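Local structure of alpha-amylase (Eubacterium rectale DSM 17629, 6AZ5) at residues 71-76 with 82-87; 25-30 with 34-39. The protein probably binds starch and related alpha-glucans, as a family CBM41 carbohydrate-binding module of a surface-anchored gut-bacterial alpha-amylase. One frame throughout, in Å; residues are numbered along the deposited sequence.

Contact 1. Residues 71-76 with 82-87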
# COMPACT_ATOMS: atom_id res chain seq x y z
N ALA A 71 -6.14 3.24 1.36
CA ALA A 71 -5.87 3.77 0.03
C ALA A 71 -6.75 4.98 -0.27
O ALA A 71 -7.87 5.08 0.24
CB ALA A 71 -6.08 2.69 -1.01
N ARG A 72 -6.25 5.91 -1.08
CA ARG A 72 -7.04 7.03 -1.60
C ARG A 72 -6.91 7.08 -3.11
O ARG A 72 -5.81 6.92 -3.64
CB ARG A 72 -6.60 8.36 -0.97
CG ARG A 72 -6.74 8.39 0.53
CD ARG A 72 -6.54 9.80 1.07
NE ARG A 72 -5.31 10.39 0.56
CZ ARG A 72 -4.93 11.64 0.77
NH1 ARG A 72 -5.69 12.45 1.50
NH2 ARG A 72 -3.79 12.09 0.26
N TYR A 73 -8.02 7.27 -3.81
CA TYR A 73 -8.09 7.00 -5.25
C TYR A 73 -7.66 8.15 -6.15
O TYR A 73 -7.20 7.93 -7.28
CB TYR A 73 -9.51 6.58 -5.63
CG TYR A 73 -10.04 5.38 -4.88
CD1 TYR A 73 -9.18 4.40 -4.40
CD2 TYR A 73 -11.40 5.23 -4.63
CE1 TYR A 73 -9.66 3.31 -3.70
CE2 TYR A 73 -11.89 4.15 -3.94
CZ TYR A 73 -11.02 3.19 -3.47
OH TYR A 73 -11.50 2.10 -2.78
N ASP A 74 -7.81 9.38 -5.67
CA ASP A 74 -7.48 10.55 -6.48
C ASP A 74 -7.09 11.70 -5.57
O ASP A 74 -7.93 12.49 -5.16
CB ASP A 74 -8.67 10.94 -7.37
CG ASP A 74 -8.28 11.93 -8.47
OD1 ASP A 74 -7.19 12.53 -8.39
OD2 ASP A 74 -9.08 12.11 -9.41
N ASN A 75 -5.80 11.78 -5.24
CA ASN A 75 -5.35 12.73 -4.24
C ASN A 75 -5.32 14.17 -4.75
O ASN A 75 -5.02 15.10 -4.00
CB ASN A 75 -3.97 12.34 -3.70
CG ASN A 75 -2.91 12.23 -4.80
OD1 ASN A 75 -3.11 12.67 -5.93
ND2 ASN A 75 -1.78 11.63 -4.45
N THR A 76 -5.62 14.35 -6.04
CA THR A 76 -5.78 15.69 -6.59
C THR A 76 -7.09 16.30 -6.09
O THR A 76 -7.32 17.50 -6.20
CB THR A 76 -5.76 15.70 -8.13
OG1 THR A 76 -6.92 15.02 -8.64
CG2 THR A 76 -4.50 15.01 -8.66
N GLY A 82 -12.10 10.08 -3.19
CA GLY A 82 -12.43 8.72 -2.80
C GLY A 82 -11.31 8.01 -2.06
O GLY A 82 -10.13 8.24 -2.31
N SER A 83 -11.69 7.14 -1.13
CA SER A 83 -10.73 6.30 -0.43
C SER A 83 -11.23 4.86 -0.35
O SER A 83 -12.28 4.54 -0.90
CB SER A 83 -10.45 6.87 0.96
OG SER A 83 -11.61 6.88 1.76
N ASP A 84 -10.47 4.00 0.32
CA ASP A 84 -10.86 2.60 0.48
C ASP A 84 -12.10 2.50 1.37
O ASP A 84 -12.49 3.47 2.04
CB ASP A 84 -9.71 1.79 1.08
CG ASP A 84 -9.98 0.29 1.10
OD1 ASP A 84 -10.67 -0.20 0.18
OD2 ASP A 84 -9.52 -0.38 2.04
N THR A 85 -12.73 1.32 1.39
CA THR A 85 -14.01 1.16 2.10
C THR A 85 -13.94 1.12 3.64
O THR A 85 -14.98 1.13 4.28
CB THR A 85 -14.76 -0.12 1.62
OG1 THR A 85 -13.95 -1.28 1.83
CG2 THR A 85 -15.11 -0.00 0.15
N ALA A 86 -12.73 1.10 4.21
CA ALA A 86 -12.57 1.13 5.68
C ALA A 86 -11.12 1.30 6.15
O ALA A 86 -10.19 1.21 5.35
CB ALA A 86 -13.14 -0.15 6.31
N ASP A 87 -10.95 1.57 7.45
CA ASP A 87 -9.63 1.55 8.10
C ASP A 87 -8.95 0.20 7.94
O ASP A 87 -9.54 -0.83 8.26
CB ASP A 87 -9.76 1.85 9.61
CG ASP A 87 -9.75 3.33 9.93
OD1 ASP A 87 -10.15 4.14 9.06
OD2 ASP A 87 -9.35 3.69 11.06
O HOH W 1 -8.89 10.29 -3.40
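In the long beta-hairpin loop joining strand 66-72 to strand 88-91, Arg72 and Ser83 form a single beta bridge, their CA atoms 3.9 Å apart. A backbone bond lies on each side of it: Asp84 N donates to Ala71 O at 2.8 Å, and Tyr73 N to Gly82 O at 2.8 Å, nearly straight at 172°. Gly82 O is gripped a second time by water 1, whose O lies 2.6 Å from it and also accepts from Asp74 N. The water thus links Asp74 N to the same carbonyl, just past the end of the strand. Tyr73 lays its ring along the returning chain, with Ser83 C over one face toward the rim and Tyr73 CE2 3.1 Å from Ser83 O. A chi1 of -57° puts its CG anti to the carbonyl carbon, and the ring lies against 82-84, while its hydroxyl hydrogen-bonds to Asp104. Gly82 suits this place: at its backbone angles a CB would press on Tyr73 CD2 and on the preceding carbonyl. The aliphatic part of Arg72 rests on the serine, CG to Ser83 CB 4.0 Å, but its guanidinium leads off to a salt bridge with Asp24 and a cation-pi contact with Trp79. Asp84 OD1 takes a weak bond from Thr85 N (2.8 Å); its OD2 pairs with Arg88 and the hydroxyl of Tyr102.

Contact 2. Residues 25-30 with 34-39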
# COMPACT_ATOMS: atom_id res chain seq x y z
N LEU A 25 -1.51 6.22 -0.28
CA LEU A 25 -1.92 5.63 0.98
C LEU A 25 -1.89 6.72 2.04
O LEU A 25 -0.92 7.45 2.14
CB LEU A 25 -0.99 4.49 1.40
CG LEU A 25 -0.77 3.30 0.47
CD1 LEU A 25 0.26 2.36 1.09
CD2 LEU A 25 -2.10 2.58 0.20
N TRP A 26 -2.96 6.82 2.82
CA TRP A 26 -2.95 7.65 4.00
C TRP A 26 -2.56 6.77 5.19
O TRP A 26 -3.28 5.83 5.52
CB TRP A 26 -4.30 8.31 4.24
CG TRP A 26 -4.25 9.39 5.25
CD1 TRP A 26 -4.57 9.29 6.58
CD2 TRP A 26 -3.86 10.75 5.04
NE1 TRP A 26 -4.40 10.50 7.19
CE2 TRP A 26 -3.96 11.42 6.27
CE3 TRP A 26 -3.42 11.47 3.91
CZ2 TRP A 26 -3.65 12.76 6.42
CZ3 TRP A 26 -3.12 12.80 4.06
CH2 TRP A 26 -3.23 13.44 5.30
N MET A 27 -1.43 7.06 5.81
CA MET A 27 -0.92 6.16 6.84
C MET A 27 -0.68 6.87 8.16
O MET A 27 -0.42 8.07 8.19
CB MET A 27 0.37 5.49 6.35
CG MET A 27 0.28 4.93 4.95
SD MET A 27 1.81 4.15 4.40
CE MET A 27 1.72 2.58 5.27
N TRP A 28 -0.79 6.12 9.25
CA TRP A 28 -0.53 6.65 10.59
C TRP A 28 0.04 5.58 11.53
O TRP A 28 -0.00 4.39 11.22
CB TRP A 28 -1.81 7.25 11.17
CG TRP A 28 -2.93 6.28 11.39
CD1 TRP A 28 -3.25 5.65 12.55
CD2 TRP A 28 -3.90 5.84 10.42
NE1 TRP A 28 -4.35 4.85 12.38
CE2 TRP A 28 -4.77 4.95 11.08
CE3 TRP A 28 -4.12 6.11 9.07
CZ2 TRP A 28 -5.83 4.32 10.43
CZ3 TRP A 28 -5.17 5.50 8.43
CH2 TRP A 28 -6.02 4.60 9.11
N ASN A 29 0.58 6.02 12.66
CA ASN A 29 1.33 5.19 13.61
C ASN A 29 2.64 4.64 13.06
O ASN A 29 2.89 4.68 11.86
CB ASN A 29 0.47 4.02 14.12
CG ASN A 29 -0.78 4.49 14.81
OD1 ASN A 29 -1.87 3.96 14.56
ND2 ASN A 29 -0.65 5.50 15.68
N ALA A 30 3.47 4.13 13.97
CA ALA A 30 4.79 3.57 13.65
C ALA A 30 5.68 4.60 12.96
O ALA A 30 6.50 4.24 12.12
CB ALA A 30 4.65 2.31 12.80
N GLY A 34 0.54 10.89 7.13
CA GLY A 34 0.10 11.52 5.91
C GLY A 34 0.15 10.66 4.67
O GLY A 34 -0.03 9.44 4.72
N SER A 35 0.41 11.31 3.54
CA SER A 35 0.32 10.68 2.23
C SER A 35 1.59 9.98 1.77
O SER A 35 2.70 10.49 1.95
CB SER A 35 -0.08 11.72 1.20
OG SER A 35 -0.08 11.15 -0.09
N TYR A 36 1.41 8.80 1.16
CA TYR A 36 2.50 8.00 0.59
C TYR A 36 2.08 7.54 -0.79
O TYR A 36 1.20 6.68 -0.93
CB TYR A 36 2.84 6.81 1.50
CG TYR A 36 3.40 7.24 2.83
CD1 TYR A 36 2.57 7.64 3.86
CD2 TYR A 36 4.77 7.28 3.04
CE1 TYR A 36 3.08 8.06 5.07
CE2 TYR A 36 5.29 7.70 4.24
CZ TYR A 36 4.44 8.09 5.26
OH TYR A 36 4.96 8.51 6.46
N VAL A 37 2.71 8.11 -1.82
CA VAL A 37 2.23 8.00 -3.20
C VAL A 37 2.89 6.86 -3.98
O VAL A 37 4.10 6.71 -3.96
CB VAL A 37 2.47 9.34 -3.96
CG1 VAL A 37 2.10 9.20 -5.43
CG2 VAL A 37 1.70 10.48 -3.32
N PHE A 38 2.07 6.06 -4.66
CA PHE A 38 2.61 5.00 -5.50
C PHE A 38 3.34 5.61 -6.69
O PHE A 38 2.85 6.55 -7.31
CB PHE A 38 1.50 4.07 -5.97
CG PHE A 38 0.86 3.28 -4.85
CD1 PHE A 38 1.46 2.12 -4.38
CD2 PHE A 38 -0.32 3.70 -4.27
CE1 PHE A 38 0.90 1.40 -3.35
CE2 PHE A 38 -0.89 2.99 -3.24
CZ PHE A 38 -0.28 1.84 -2.78
N ASP A 39 4.51 5.06 -6.99
CA ASP A 39 5.32 5.60 -8.08
C ASP A 39 5.87 4.50 -8.99
O ASP A 39 6.74 4.77 -9.83
CB ASP A 39 6.46 6.45 -7.53
CG ASP A 39 7.29 5.74 -6.46
OD1 ASP A 39 7.09 4.53 -6.24
OD2 ASP A 39 8.15 6.40 -5.85
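Trp26 lays its indole over the backbone of Gly34 in a CH-pi contact: Gly34 CA stands 3.8 Å from the centroid of the six-membered ring, only 5° off the ring normal. A chi1 of -167° puts CG opposite the backbone N and folds the indole over the neighbouring strand, where its far rim reaches Ser35, CZ3 to Ser35 CB 4.3 Å. Beneath it runs an antiparallel hairpin ladder. Leu25 and Tyr36 are a hydrogen-bonded pair, Leu25 N to Tyr36 O 2.8 Å and Tyr36 N to Leu25 O 2.9 Å; Trp26 and Ser35 are the non-hydrogen-bonded pair next to it. Met27 N then donates to Gly34 O at 3.0 Å, while the return bond from Gly34 N to Met27 O is weak. On the face carrying Leu25, Met27 and Tyr36, the Met27 and Tyr36 side chains cross at about a right angle, the sulfur obliquely placed to the ring in a Met-aromatic contact, Met27 SD to Tyr36 CD1 3.6 Å. Leu25 meets Phe38 at a similar angle, CD2 to CZ 3.6 Å. Replacing Trp26 by an alanine is likely to strip Gly34 of its aromatic cover and leave the Trp79 ring without its edge-to-face mate. Further out, Ser35 OG is fixed by Asp24 and the Tyr36 hydroxyl by the backbone N of Asp33. Leu25 packs on Gln54, and Met27 on Ile56, of strand 49-58, while strand 24-29 itself runs in the sheet between strands 35-44 and 66-72.

Both contacts belong to one sheet, in which strands 24-29 and 66-72 are neighbours. Contact 2 lies deeper, a regular ladder with apolar side chains packed on one face and tryptophan on the other, and buries 394 Å² between its segments. Contact 1 buries 300 Å²; it is an irregular loop end with one bridge, a bridging water and carboxylates tied to residues around it. They meet through Arg72, whose NH1 lies 3.5 Å from Trp26 CE3, and Trp79 and Asp24 serve both. Asp87 also packs against Trp28, and Asn75 against Val37.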